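Local atomic coordinates of beta-lactamase-related domain-containing protein (Bacteroides dorei DSM 17855, PDB entry 5TGF), a protein that is of unknown function but, as a member of the serine beta-lactamase family, is probably a hydrolase, and it binds calcium. Residues A[235-247]-A[261-273]. Numbering follows the deposited sequence.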
loop_
_atom_site.group_PDB
_atom_site.type_symbol
_atom_site.label_atom_id
_atom_site.label_comp_id
_atom_site.label_asym_id
_atom_site.label_seq_id
_atom_site.Cartn_x
_atom_site.Cartn_y
_atom_site.Cartn_z
ATOM N N GLN A 235 -10.363 10.721 1.584
ATOM C CA GLN A 235 -9.980 11.424 2.802
ATOM C C GLN A 235 -9.850 10.483 4.008
ATOM O O GLN A 235 -8.867 10.553 4.768
ATOM C CB GLN A 235 -10.935 12.573 3.112
ATOM C CG GLN A 235 -10.782 13.746 2.160
ATOM C CD GLN A 235 -9.349 14.285 2.121
ATOM O OE1 GLN A 235 -8.633 14.124 1.123
ATOM N NE2 GLN A 235 -8.906 14.878 3.233
ATOM N N THR A 236 -10.790 9.562 4.134
ATOM C CA THR A 236 -10.772 8.573 5.226
ATOM C C THR A 236 -9.555 7.632 5.084
ATOM O O THR A 236 -8.921 7.308 6.082
ATOM C CB THR A 236 -12.079 7.762 5.262
ATOM O OG1 THR A 236 -13.163 8.653 5.619
ATOM C CG2 THR A 236 -12.010 6.621 6.293
HETATM N N MSE A 237 -9.207 7.252 3.853
HETATM C CA MSE A 237 -8.032 6.414 3.627
HETATM C C MSE A 237 -6.755 7.098 4.094
HETATM O O MSE A 237 -5.764 6.427 4.427
HETATM C CB MSE A 237 -7.923 6.049 2.135
HETATM C CG MSE A 237 -8.968 5.035 1.618
HETATM SE SE MSE A 237 -8.895 5.026 -0.360
HETATM C CE MSE A 237 -7.108 4.175 -0.576
ATOM N N GLN A 238 -6.729 8.419 3.987
ATOM C CA GLN A 238 -5.562 9.255 4.339
ATOM C C GLN A 238 -5.563 9.793 5.761
ATOM O O GLN A 238 -4.585 10.436 6.173
ATOM C CB GLN A 238 -5.443 10.399 3.318
ATOM C CG GLN A 238 -5.217 9.898 1.911
ATOM C CD GLN A 238 -5.110 10.998 0.864
ATOM O OE1 GLN A 238 -5.087 12.193 1.190
ATOM N NE2 GLN A 238 -4.935 10.598 -0.390
ATOM N N ALA A 239 -6.639 9.555 6.510
ATOM C CA ALA A 239 -6.761 10.053 7.884
ATOM C C ALA A 239 -5.983 9.172 8.856
ATOM O O ALA A 239 -5.650 8.045 8.556
ATOM C CB ALA A 239 -8.233 10.083 8.327
ATOM N N ASP A 240 -5.809 9.684 10.061
ATOM C CA ASP A 240 -5.247 8.933 11.163
ATOM C C ASP A 240 -6.141 7.743 11.495
ATOM O O ASP A 240 -7.220 7.927 12.016
ATOM C CB ASP A 240 -5.156 9.855 12.398
ATOM C CG ASP A 240 -4.576 9.162 13.621
ATOM O OD1 ASP A 240 -4.086 8.019 13.539
ATOM O OD2 ASP A 240 -4.529 9.800 14.670
ATOM N N GLN A 241 -5.685 6.533 11.201
ATOM C CA GLN A 241 -6.405 5.338 11.610
ATOM C C GLN A 241 -5.701 4.571 12.728
ATOM O O GLN A 241 -6.152 3.506 13.150
ATOM C CB GLN A 241 -6.681 4.439 10.390
ATOM C CG GLN A 241 -7.444 5.115 9.269
ATOM C CD GLN A 241 -8.878 5.478 9.652
ATOM O OE1 GLN A 241 -9.361 5.065 10.691
ATOM N NE2 GLN A 241 -9.570 6.231 8.792
ATOM N N VAL A 242 -4.584 5.094 13.206
ATOM C CA VAL A 242 -3.857 4.469 14.311
ATOM C C VAL A 242 -4.506 4.916 15.624
ATOM O O VAL A 242 -4.738 4.116 16.515
ATOM C CB VAL A 242 -2.361 4.849 14.270
ATOM C CG1 VAL A 242 -1.650 4.287 15.480
ATOM C CG2 VAL A 242 -1.714 4.286 13.000
ATOM N N ARG A 243 -4.807 6.204 15.706
ATOM C CA ARG A 243 -5.522 6.801 16.831
ATOM C C ARG A 243 -4.805 6.654 18.164
ATOM O O ARG A 243 -3.714 7.186 18.301
ATOM C CB ARG A 243 -6.946 6.327 16.792
ATOM C CG ARG A 243 -7.505 6.749 15.448
ATOM C CD ARG A 243 -8.964 6.595 15.384
ATOM N NE ARG A 243 -9.479 6.597 14.021
ATOM C CZ ARG A 243 -10.774 6.442 13.794
ATOM N NH1 ARG A 243 -11.594 6.392 14.834
ATOM N NH2 ARG A 243 -11.260 6.375 12.577
ATOM N N ASN A 244 -5.370 5.950 19.135
ATOM C CA ASN A 244 -4.709 5.836 20.446
ATOM C C ASN A 244 -3.878 4.577 20.580
ATOM O O ASN A 244 -3.369 4.280 21.660
ATOM C CB ASN A 244 -5.736 5.871 21.578
ATOM C CG ASN A 244 -6.503 7.165 21.614
ATOM O OD1 ASN A 244 -5.921 8.247 21.649
ATOM N ND2 ASN A 244 -7.823 7.064 21.585
ATOM N N ALA A 245 -3.752 3.798 19.503
ATOM C CA ALA A 245 -2.957 2.595 19.575
ATOM C C ALA A 245 -1.501 2.957 19.897
ATOM O O ALA A 245 -0.983 3.960 19.392
ATOM C CB ALA A 245 -3.052 1.818 18.255
ATOM N N VAL A 246 -0.849 2.130 20.706
ATOM C CA VAL A 246 0.549 2.334 21.090
ATOM C C VAL A 246 1.444 2.000 19.916
ATOM O O VAL A 246 1.350 0.891 19.352
ATOM C CB VAL A 246 0.959 1.498 22.321
ATOM C CG1 VAL A 246 2.484 1.586 22.558
ATOM C CG2 VAL A 246 0.158 1.948 23.559
ATOM N N VAL A 247 2.288 2.964 19.541
ATOM C CA VAL A 247 3.259 2.780 18.479
ATOM C C VAL A 247 4.611 2.552 19.137
ATOM O O VAL A 247 5.131 3.436 19.819
ATOM C CB VAL A 247 3.342 4.019 17.574
ATOM C CG1 VAL A 247 4.441 3.848 16.517
ATOM C CG2 VAL A 247 1.984 4.279 16.905
ATOM N N HIS A 261 5.495 11.526 14.978
ATOM C CA HIS A 261 4.069 11.474 15.202
ATOM C C HIS A 261 3.605 10.023 15.394
ATOM O O HIS A 261 4.247 9.079 14.907
ATOM C CB HIS A 261 3.283 12.166 14.078
ATOM C CG HIS A 261 3.547 11.615 12.713
ATOM N ND1 HIS A 261 4.712 11.866 12.025
ATOM C CD2 HIS A 261 2.783 10.849 11.894
ATOM C CE1 HIS A 261 4.665 11.271 10.847
ATOM N NE2 HIS A 261 3.509 10.630 10.749
ATOM N N THR A 262 2.472 9.842 16.079
ATOM C CA THR A 262 1.950 8.485 16.300
ATOM C C THR A 262 0.961 8.102 15.203
ATOM O O THR A 262 0.676 6.917 15.046
ATOM C CB THR A 262 1.221 8.349 17.680
ATOM O OG1 THR A 262 0.114 9.234 17.711
ATOM C CG2 THR A 262 2.119 8.669 18.787
ATOM N N SER A 263 0.451 9.090 14.446
ATOM C CA SER A 263 -0.575 8.879 13.428
ATOM C C SER A 263 0.067 8.405 12.109
ATOM O O SER A 263 -0.125 8.998 11.036
ATOM C CB SER A 263 -1.361 10.168 13.203
ATOM O OG SER A 263 -0.528 11.223 12.768
ATOM N N ILE A 264 0.789 7.292 12.195
ATOM C CA ILE A 264 1.681 6.869 11.086
ATOM C C ILE A 264 0.992 6.115 9.946
ATOM O O ILE A 264 1.629 5.831 8.915
ATOM C CB ILE A 264 2.866 6.029 11.603
ATOM C CG1 ILE A 264 2.355 4.751 12.296
ATOM C CG2 ILE A 264 3.738 6.922 12.495
ATOM C CD1 ILE A 264 3.437 3.861 12.856
ATOM N N TYR A 265 -0.290 5.797 10.092
ATOM C CA TYR A 265 -0.940 4.948 9.075
ATOM C C TYR A 265 -2.394 5.322 8.911
ATOM O O TYR A 265 -3.074 5.650 9.888
ATOM C CB TYR A 265 -0.794 3.455 9.453
ATOM C CG TYR A 265 -0.681 2.493 8.301
ATOM C CD1 TYR A 265 0.535 2.246 7.681
ATOM C CD2 TYR A 265 -1.816 1.826 7.807
ATOM C CE1 TYR A 265 0.644 1.343 6.639
ATOM C CE2 TYR A 265 -1.712 0.932 6.749
ATOM C CZ TYR A 265 -0.484 0.695 6.169
ATOM O OH TYR A 265 -0.377 -0.240 5.136
ATOM N N GLY A 266 -2.866 5.216 7.674
ATOM C CA GLY A 266 -4.256 5.362 7.319
ATOM C C GLY A 266 -4.875 4.017 7.025
ATOM O O GLY A 266 -4.794 3.103 7.871
ATOM N N LEU A 267 -5.560 3.901 5.885
ATOM C CA LEU A 267 -6.058 2.613 5.386
ATOM C C LEU A 267 -5.160 2.101 4.277
ATOM O O LEU A 267 -5.068 2.694 3.187
ATOM C CB LEU A 267 -7.490 2.738 4.867
ATOM C CG LEU A 267 -8.485 3.353 5.857
ATOM C CD1 LEU A 267 -9.845 3.541 5.185
ATOM C CD2 LEU A 267 -8.666 2.481 7.083
ATOM N N GLY A 268 -4.352 1.104 4.597
ATOM C CA GLY A 268 -3.384 0.550 3.631
ATOM C C GLY A 268 -2.308 1.493 3.097
ATOM O O GLY A 268 -1.830 1.291 2.009
ATOM N N GLU A 269 -1.949 2.522 3.857
ATOM C CA GLU A 269 -0.997 3.514 3.421
ATOM C C GLU A 269 -0.372 4.212 4.634
ATOM O O GLU A 269 -1.057 4.435 5.678
ATOM C CB GLU A 269 -1.677 4.540 2.513
ATOM C CG GLU A 269 -2.829 5.318 3.165
ATOM C CD GLU A 269 -3.916 5.714 2.148
ATOM O OE1 GLU A 269 -3.972 6.897 1.723
ATOM O OE2 GLU A 269 -4.685 4.806 1.694
ATOM N N TRP A 270 0.906 4.558 4.502
ATOM C CA TRP A 270 1.632 5.283 5.540
ATOM C C TRP A 270 1.415 6.777 5.398
ATOM O O TRP A 270 1.462 7.348 4.274
ATOM C CB TRP A 270 3.159 5.015 5.468
ATOM C CG TRP A 270 3.577 3.575 5.672
ATOM C CD1 TRP A 270 3.740 2.608 4.703
ATOM C CD2 TRP A 270 3.935 2.955 6.904
ATOM N NE1 TRP A 270 4.086 1.420 5.280
ATOM C CE2 TRP A 270 4.221 1.609 6.629
ATOM C CE3 TRP A 270 3.933 3.387 8.246
ATOM C CZ2 TRP A 270 4.541 0.695 7.629
ATOM C CZ3 TRP A 270 4.290 2.467 9.242
ATOM C CH2 TRP A 270 4.584 1.157 8.934
ATOM N N ARG A 271 1.205 7.409 6.541
ATOM C CA ARG A 271 1.225 8.850 6.699
ATOM C C ARG A 271 2.631 9.321 7.049
ATOM O O ARG A 271 3.029 9.318 8.200
ATOM C CB ARG A 271 0.195 9.250 7.756
ATOM C CG ARG A 271 -1.245 8.894 7.363
ATOM C CD ARG A 271 -2.298 9.099 8.457
ATOM N NE ARG A 271 -1.989 10.166 9.419
ATOM C CZ ARG A 271 -2.564 11.359 9.513
ATOM N NH1 ARG A 271 -3.458 11.799 8.639
ATOM N NH2 ARG A 271 -2.173 12.147 10.475
ATOM N N GLU A 272 3.454 9.545 6.027
ATOM C CA GLU A 272 4.890 9.762 6.244
ATOM C C GLU A 272 5.167 11.162 6.826
ATOM O O GLU A 272 5.999 11.302 7.714
ATOM C CB GLU A 272 5.692 9.617 4.952
ATOM C CG GLU A 272 5.721 8.203 4.398
ATOM C CD GLU A 272 6.696 8.048 3.234
ATOM O OE1 GLU A 272 6.952 9.025 2.518
ATOM O OE2 GLU A 272 7.127 6.918 2.989
ATOM N N LEU A 273 4.502 12.192 6.309
ATOM C CA LEU A 273 4.687 13.553 6.841
ATOM C C LEU A 273 3.312 14.127 7.181
ATOM O O LEU A 273 2.368 14.098 6.343
ATOM C CB LEU A 273 5.376 14.452 5.813
ATOM C CG LEU A 273 6.695 13.978 5.235
ATOM C CD1 LEU A 273 7.167 14.912 4.107
ATOM C CD2 LEU A 273 7.719 13.905 6.354
HETATM O O HOH W 1 -5.518 7.451 -0.439
HETATM O O HOH W 2 -2.670 8.914 16.556
HETATM O O HOH W 3 -1.175 6.563 19.091
#
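Arg271, on the edge strand 270-274, reaches across to the chain leaving helix 231-238. From CB its stem runs extended through CG, which passes Gln238 O, to CD, set 3.5 Å from both Gln238 O and Ala239 O. A turn about the CG-CD bond (chi3 29°, well off a staggered value) swings the guanidinium so that Asp240 N sits over one face, toward the rim, without bonding to it. NH1 donates to Gln238 O (3.0 Å, 166°), in the plane of both groups and on a carbonyl lone pair. NE and NH2 grip Ser263 side-on, NE taking its O and NH2 its OG; Gly279 O also accepts from NH2. Arginine suits this place because one flat group can tie several chain segments together.

Two backbone bonds, Leu267 N to Met237 O (2.9 Å) and Gln241 N to Tyr265 O (3.1 Å), flank Gly266. Lacking a side chain, glycine suits the close CA-H...O contacts of its CA with Met237 O and Ala239 O (3.3 Å to the latter). Leu267 spreads its methyls, CD1 over Met237 CA and CD2 against Gln241 CG. Val247 CG1 meets Ile264 CD1 tip to tip (3.8 Å). Asp240 lays its carboxylate against Ser263 CB; OD1 accepts from the backbone N of Val242, an Asx turn, and of Arg243, while a water joins OD2 to Arg243 O and Thr262 OG1.

The contact thus ties helix 231-238 to the loop entering the sheet's outermost strand, where Tyr265 touches Lys61 of a probable SxxK motif, as in serine beta-lactamases. Chemically, arginine satisfies the carbonyls of Gln238 and Ser263, whereas Glu269 CD, 3.0 Å from Met237 O, sets acceptors side by side, which may favour a protonated carboxyl; a water links OE1 to Gln238 NE2.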